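Local atomic coordinates of TRAP dicarboxylate transporter, DctP subunit (Sulfurospirillum deleyianum, PDB entry 4OVS), a protein that probably serves as the periplasmic solute-binding subunit of a TRAP transporter and binds succinate, a C4-dicarboxylate. Residues A[192-206]-A[209-223]. Numbering follows the deposited sequence.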
loop_
_atom_site.group_PDB
_atom_site.type_symbol
_atom_site.label_atom_id
_atom_site.label_comp_id
_atom_site.label_asym_id
_atom_site.label_seq_id
_atom_site.Cartn_x
_atom_site.Cartn_y
_atom_site.Cartn_z
ATOM N N PHE A 192 -7.152 7.216 3.545
ATOM C CA PHE A 192 -6.026 7.104 4.470
ATOM C C PHE A 192 -5.952 8.319 5.450
ATOM O O PHE A 192 -5.671 8.155 6.637
ATOM C CB PHE A 192 -4.708 6.894 3.692
ATOM C CG PHE A 192 -3.535 6.442 4.538
ATOM C CD1 PHE A 192 -3.553 5.213 5.205
ATOM C CD2 PHE A 192 -2.383 7.216 4.614
ATOM C CE1 PHE A 192 -2.440 4.782 6.018
ATOM C CE2 PHE A 192 -1.318 6.817 5.413
ATOM C CZ PHE A 192 -1.329 5.570 6.091
ATOM N N SER A 193 -6.196 9.531 4.984
ATOM C CA SER A 193 -5.955 10.692 5.857
ATOM C C SER A 193 -6.895 10.789 7.069
ATOM O O SER A 193 -6.650 11.597 7.992
ATOM C CB SER A 193 -6.058 11.995 5.064
ATOM O OG SER A 193 -7.377 12.218 4.639
ATOM N N GLU A 194 -7.967 9.990 7.064
ATOM C CA GLU A 194 -9.001 10.070 8.091
ATOM C C GLU A 194 -8.890 8.925 9.110
ATOM O O GLU A 194 -9.647 8.872 10.082
ATOM C CB GLU A 194 -10.410 10.070 7.438
ATOM C CG GLU A 194 -10.705 11.308 6.594
ATOM C CD GLU A 194 -12.099 11.332 5.939
ATOM O OE1 GLU A 194 -12.984 10.527 6.295
ATOM O OE2 GLU A 194 -12.320 12.175 5.035
ATOM N N VAL A 195 -7.953 8.016 8.886
ATOM C CA VAL A 195 -7.856 6.807 9.687
ATOM C C VAL A 195 -7.511 7.071 11.153
ATOM O O VAL A 195 -8.151 6.528 12.007
ATOM C CB VAL A 195 -6.855 5.836 9.089
ATOM C CG1 VAL A 195 -6.666 4.632 9.968
ATOM C CG2 VAL A 195 -7.337 5.380 7.696
ATOM N N TYR A 196 -6.511 7.897 11.426
ATOM C CA TYR A 196 -6.118 8.209 12.792
ATOM C C TYR A 196 -7.275 8.816 13.600
ATOM O O TYR A 196 -7.591 8.386 14.720
ATOM C CB TYR A 196 -4.943 9.184 12.762
ATOM C CG TYR A 196 -4.600 9.730 14.149
ATOM C CD1 TYR A 196 -5.336 10.745 14.741
ATOM C CD2 TYR A 196 -3.535 9.225 14.835
ATOM C CE1 TYR A 196 -5.005 11.229 16.005
ATOM C CE2 TYR A 196 -3.199 9.684 16.089
ATOM C CZ TYR A 196 -3.922 10.688 16.662
ATOM O OH TYR A 196 -3.549 11.104 17.911
ATOM N N SER A 197 -7.917 9.818 13.028
ATOM C CA SER A 197 -9.037 10.471 13.650
ATOM C C SER A 197 -10.190 9.472 13.857
ATOM O O SER A 197 -10.752 9.379 14.943
ATOM C CB SER A 197 -9.459 11.640 12.765
ATOM O OG SER A 197 -10.321 12.510 13.452
ATOM N N ALA A 198 -10.522 8.697 12.826
ATOM C CA ALA A 198 -11.554 7.644 12.976
ATOM C C ALA A 198 -11.241 6.607 14.090
ATOM O O ALA A 198 -12.137 6.185 14.803
ATOM C CB ALA A 198 -11.817 6.944 11.640
ATOM N N LEU A 199 -9.982 6.201 14.247
ATOM C CA LEU A 199 -9.628 5.299 15.353
ATOM C C LEU A 199 -9.705 6.058 16.709
ATOM O O LEU A 199 -10.226 5.563 17.717
ATOM C CB LEU A 199 -8.238 4.712 15.141
ATOM C CG LEU A 199 -7.993 3.813 13.926
ATOM C CD1 LEU A 199 -6.537 3.534 13.765
ATOM C CD2 LEU A 199 -8.774 2.500 14.061
ATOM N N GLN A 200 -9.225 7.289 16.720
ATOM C CA GLN A 200 -9.268 8.083 17.926
ATOM C C GLN A 200 -10.675 8.352 18.450
ATOM O O GLN A 200 -10.869 8.437 19.659
ATOM C CB GLN A 200 -8.580 9.420 17.723
ATOM C CG GLN A 200 -8.468 10.199 19.023
ATOM C CD GLN A 200 -7.728 11.474 18.828
ATOM O OE1 GLN A 200 -6.619 11.643 19.335
ATOM N NE2 GLN A 200 -8.323 12.390 18.073
ATOM N N GLN A 201 -11.637 8.499 17.540
ATOM C CA GLN A 201 -13.004 8.915 17.872
ATOM C C GLN A 201 -13.992 7.748 17.950
ATOM O O GLN A 201 -15.186 7.963 18.086
ATOM C CB GLN A 201 -13.513 9.938 16.838
ATOM C CG GLN A 201 -12.760 11.245 16.870
ATOM C CD GLN A 201 -12.958 11.973 18.200
ATOM O OE1 GLN A 201 -12.043 12.080 19.028
ATOM N NE2 GLN A 201 -14.170 12.456 18.416
ATOM N N GLY A 202 -13.495 6.522 17.804
ATOM C CA GLY A 202 -14.330 5.330 17.872
ATOM C C GLY A 202 -15.192 5.034 16.668
ATOM O O GLY A 202 -16.062 4.153 16.719
ATOM N N VAL A 203 -14.975 5.752 15.571
ATOM C CA VAL A 203 -15.803 5.529 14.384
ATOM C C VAL A 203 -15.628 4.107 13.864
ATOM O O VAL A 203 -16.578 3.527 13.347
ATOM C CB VAL A 203 -15.488 6.523 13.252
ATOM C CG1 VAL A 203 -16.205 6.123 11.943
ATOM C CG2 VAL A 203 -15.869 7.922 13.676
ATOM N N VAL A 204 -14.410 3.571 13.992
ATOM C CA VAL A 204 -14.127 2.148 13.764
ATOM C C VAL A 204 -13.343 1.597 14.973
ATOM O O VAL A 204 -12.721 2.376 15.717
ATOM C CB VAL A 204 -13.342 1.895 12.482
ATOM C CG1 VAL A 204 -14.164 2.236 11.245
ATOM C CG2 VAL A 204 -12.044 2.667 12.483
ATOM N N ASP A 205 -13.389 0.277 15.178
ATOM C CA ASP A 205 -12.664 -0.361 16.270
ATOM C C ASP A 205 -11.209 -0.637 15.912
ATOM O O ASP A 205 -10.318 -0.443 16.727
ATOM C CB ASP A 205 -13.341 -1.670 16.667
ATOM C CG ASP A 205 -14.770 -1.473 17.094
ATOM O OD1 ASP A 205 -15.052 -0.545 17.903
ATOM O OD2 ASP A 205 -15.611 -2.256 16.622
ATOM N N GLY A 206 -10.973 -1.093 14.682
ATOM C CA GLY A 206 -9.634 -1.460 14.258
ATOM C C GLY A 206 -9.308 -1.200 12.788
ATOM O O GLY A 206 -10.062 -0.557 12.075
ATOM N N ASN A 209 -2.756 -2.689 8.775
ATOM C CA ASN A 209 -1.686 -1.855 8.251
ATOM C C ASN A 209 -0.354 -2.565 8.239
ATOM O O ASN A 209 -0.104 -3.440 9.057
ATOM C CB ASN A 209 -1.488 -0.604 9.087
ATOM C CG ASN A 209 -2.706 0.287 9.099
ATOM O OD1 ASN A 209 -3.541 0.176 9.983
ATOM N ND2 ASN A 209 -2.846 1.108 8.095
ATOM N N PRO A 210 0.520 -2.162 7.312
ATOM C CA PRO A 210 1.906 -2.537 7.438
ATOM C C PRO A 210 2.514 -1.732 8.595
ATOM O O PRO A 210 1.947 -0.722 8.952
ATOM C CB PRO A 210 2.489 -2.149 6.090
ATOM C CG PRO A 210 1.610 -1.100 5.590
ATOM C CD PRO A 210 0.269 -1.347 6.114
ATOM N N LEU A 211 3.594 -2.210 9.198
ATOM C CA LEU A 211 4.172 -1.572 10.398
ATOM C C LEU A 211 4.622 -0.160 10.100
ATOM O O LEU A 211 4.601 0.716 10.978
ATOM C CB LEU A 211 5.345 -2.399 10.966
ATOM C CG LEU A 211 4.961 -3.753 11.538
ATOM C CD1 LEU A 211 6.162 -4.396 12.255
ATOM C CD2 LEU A 211 3.781 -3.614 12.501
ATOM N N SER A 212 4.985 0.076 8.846
ATOM C CA SER A 212 5.460 1.375 8.396
ATOM C C SER A 212 4.396 2.464 8.635
ATOM O O SER A 212 4.630 3.474 9.288
ATOM C CB SER A 212 5.780 1.264 6.883
ATOM O OG SER A 212 4.587 0.918 6.120
ATOM N N ASN A 213 3.200 2.242 8.122
ATOM C CA ASN A 213 2.109 3.186 8.326
ATOM C C ASN A 213 1.585 3.208 9.776
ATOM O O ASN A 213 1.219 4.263 10.295
ATOM C CB ASN A 213 0.970 2.873 7.375
ATOM C CG ASN A 213 1.297 3.219 5.941
ATOM O OD1 ASN A 213 2.193 4.023 5.647
ATOM N ND2 ASN A 213 0.544 2.644 5.033
ATOM N N PHE A 214 1.556 2.048 10.412
ATOM C CA PHE A 214 1.064 1.918 11.775
ATOM C C PHE A 214 1.797 2.870 12.715
ATOM O O PHE A 214 1.169 3.538 13.506
ATOM C CB PHE A 214 1.198 0.473 12.253
ATOM C CG PHE A 214 0.502 0.181 13.541
ATOM C CD1 PHE A 214 -0.870 0.067 13.592
ATOM C CD2 PHE A 214 1.237 -0.027 14.697
ATOM C CE1 PHE A 214 -1.526 -0.201 14.800
ATOM C CE2 PHE A 214 0.595 -0.291 15.920
ATOM C CZ PHE A 214 -0.781 -0.388 15.967
ATOM N N TYR A 215 3.113 2.972 12.609
ATOM C CA TYR A 215 3.860 3.824 13.541
ATOM C C TYR A 215 3.993 5.274 13.087
ATOM O O TYR A 215 3.777 6.187 13.855
ATOM C CB TYR A 215 5.243 3.219 13.829
ATOM C CG TYR A 215 6.077 3.991 14.810
ATOM C CD1 TYR A 215 5.957 3.766 16.161
ATOM C CD2 TYR A 215 6.986 4.927 14.388
ATOM C CE1 TYR A 215 6.721 4.480 17.095
ATOM C CE2 TYR A 215 7.764 5.646 15.307
ATOM C CZ TYR A 215 7.626 5.403 16.647
ATOM O OH TYR A 215 8.378 6.094 17.549
ATOM N N THR A 216 4.348 5.488 11.836
ATOM C CA THR A 216 4.548 6.826 11.295
ATOM C C THR A 216 3.300 7.691 11.287
ATOM O O THR A 216 3.430 8.907 11.346
ATOM C CB THR A 216 5.122 6.832 9.888
ATOM O OG1 THR A 216 4.220 6.179 8.985
ATOM C CG2 THR A 216 6.494 6.129 9.893
ATOM N N LYS A 217 2.104 7.091 11.283
ATOM C CA LYS A 217 0.895 7.864 11.375
ATOM C C LYS A 217 0.301 7.830 12.757
ATOM O O LYS A 217 -0.791 8.307 12.926
ATOM C CB LYS A 217 -0.188 7.373 10.430
ATOM C CG LYS A 217 0.193 7.406 9.003
ATOM C CD LYS A 217 0.450 8.854 8.511
ATOM C CE LYS A 217 -0.785 9.672 8.338
ATOM N NZ LYS A 217 -0.371 10.933 7.695
ATOM N N LYS A 218 1.003 7.216 13.718
ATOM C CA LYS A 218 0.632 7.207 15.118
ATOM C C LYS A 218 -0.608 6.415 15.399
ATOM O O LYS A 218 -1.283 6.657 16.395
ATOM C CB LYS A 218 0.536 8.615 15.654
ATOM C CG LYS A 218 1.782 9.399 15.271
ATOM C CD LYS A 218 2.014 10.578 16.171
ATOM C CE LYS A 218 3.080 11.508 15.591
ATOM N NZ LYS A 218 4.420 10.844 15.448
ATOM N N PHE A 219 -0.886 5.432 14.543
ATOM C CA PHE A 219 -2.046 4.566 14.780
ATOM C C PHE A 219 -1.799 3.772 16.067
ATOM O O PHE A 219 -2.740 3.357 16.765
ATOM C CB PHE A 219 -2.241 3.593 13.650
ATOM C CG PHE A 219 -2.608 4.228 12.308
ATOM C CD1 PHE A 219 -3.125 5.515 12.205
ATOM C CD2 PHE A 219 -2.439 3.492 11.136
ATOM C CE1 PHE A 219 -3.491 6.028 10.963
ATOM C CE2 PHE A 219 -2.800 3.993 9.885
ATOM C CZ PHE A 219 -3.300 5.268 9.797
ATOM N N ASN A 220 -0.519 3.544 16.361
ATOM C CA ASN A 220 -0.128 2.909 17.620
ATOM C C ASN A 220 -0.629 3.657 18.858
ATOM O O ASN A 220 -0.858 3.048 19.898
ATOM C CB ASN A 220 1.378 2.761 17.708
ATOM C CG ASN A 220 2.102 4.075 17.614
ATOM O OD1 ASN A 220 1.965 4.818 16.631
ATOM N ND2 ASN A 220 2.890 4.372 18.629
ATOM N N GLU A 221 -0.797 4.970 18.749
ATOM C CA GLU A 221 -1.205 5.775 19.881
ATOM C C GLU A 221 -2.699 5.728 20.081
ATOM O O GLU A 221 -3.210 6.126 21.136
ATOM C CB GLU A 221 -0.695 7.218 19.719
ATOM C CG GLU A 221 0.796 7.212 19.625
ATOM C CD GLU A 221 1.413 8.586 19.632
ATOM O OE1 GLU A 221 2.660 8.686 19.771
ATOM O OE2 GLU A 221 0.660 9.545 19.474
ATOM N N VAL A 222 -3.416 5.239 19.076
ATOM C CA VAL A 222 -4.871 5.156 19.163
ATOM C C VAL A 222 -5.410 3.724 19.000
ATOM O O VAL A 222 -6.576 3.538 18.690
ATOM C CB VAL A 222 -5.564 6.132 18.168
ATOM C CG1 VAL A 222 -5.385 7.569 18.643
ATOM C CG2 VAL A 222 -5.003 5.954 16.772
ATOM N N GLN A 223 -4.577 2.729 19.274
ATOM C CA GLN A 223 -4.978 1.302 19.298
ATOM C C GLN A 223 -4.371 0.619 20.523
ATOM O O GLN A 223 -3.218 0.891 20.856
ATOM C CB GLN A 223 -4.447 0.589 18.047
ATOM C CG GLN A 223 -5.011 1.059 16.755
ATOM C CD GLN A 223 -6.424 0.527 16.515
ATOM O OE1 GLN A 223 -6.646 -0.300 15.651
ATOM N NE2 GLN A 223 -7.376 1.050 17.232
HETATM O O HOH W 1 -1.756 10.550 19.441
#
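V195 lies over one face of the F219 ring. Its CG1 sits 3.9 Å from the ring centroid, a CH-pi contact 30° off the ring normal. CG1 reaches the ring because it is anti to the backbone N (chi1 175°). On the F219 ring edge, in plane, is Y196 CB. F192 CE1 meets another part of the rim, 3.9 Å from F219 CZ. The F192 and F219 rings meet obliquely, their planes turned steeply against each other. The far end of the F192 ring leans on N213, with CZ 3.5 Å from N213 CG and the ring and amide planes 50° apart. The bent aliphatic chain of K217 passes the same end of the ring, and its NZ goes on to N66.

Further along helix 195-200, V222 fits between three side chains. Its CG2 touches L199 CB at 3.8 Å, and its CG1 touches Q200 CB and the Y196 ring. The Y196 ring turns its edge to K218 O.

Q223 closes the other end. Its amide NE2 bonds V222 O at 3.0 Å and makes a weak, nearly straight bond to D205 O at 3.3 Å. OE1 takes a bond from S151, and L199 CD2 packs against the amide. A leucine here would probably leave D205 O without this weak donor and S151 OG without its acceptor.

The contact joins helix 195-200 to helix 211-216 and the turn after it, which strand 206-209 links in the chain. N213 ND2 bonds the bound succinate, and V195 and F192 touch R169, another succinate-binding residue. The chemistry is mainly apolar, with one buried amide, that of Q223, held by V222 O, S151 and, weakly, D205 O. This is consistent with second-shell packing that holds N213 beside the ligand.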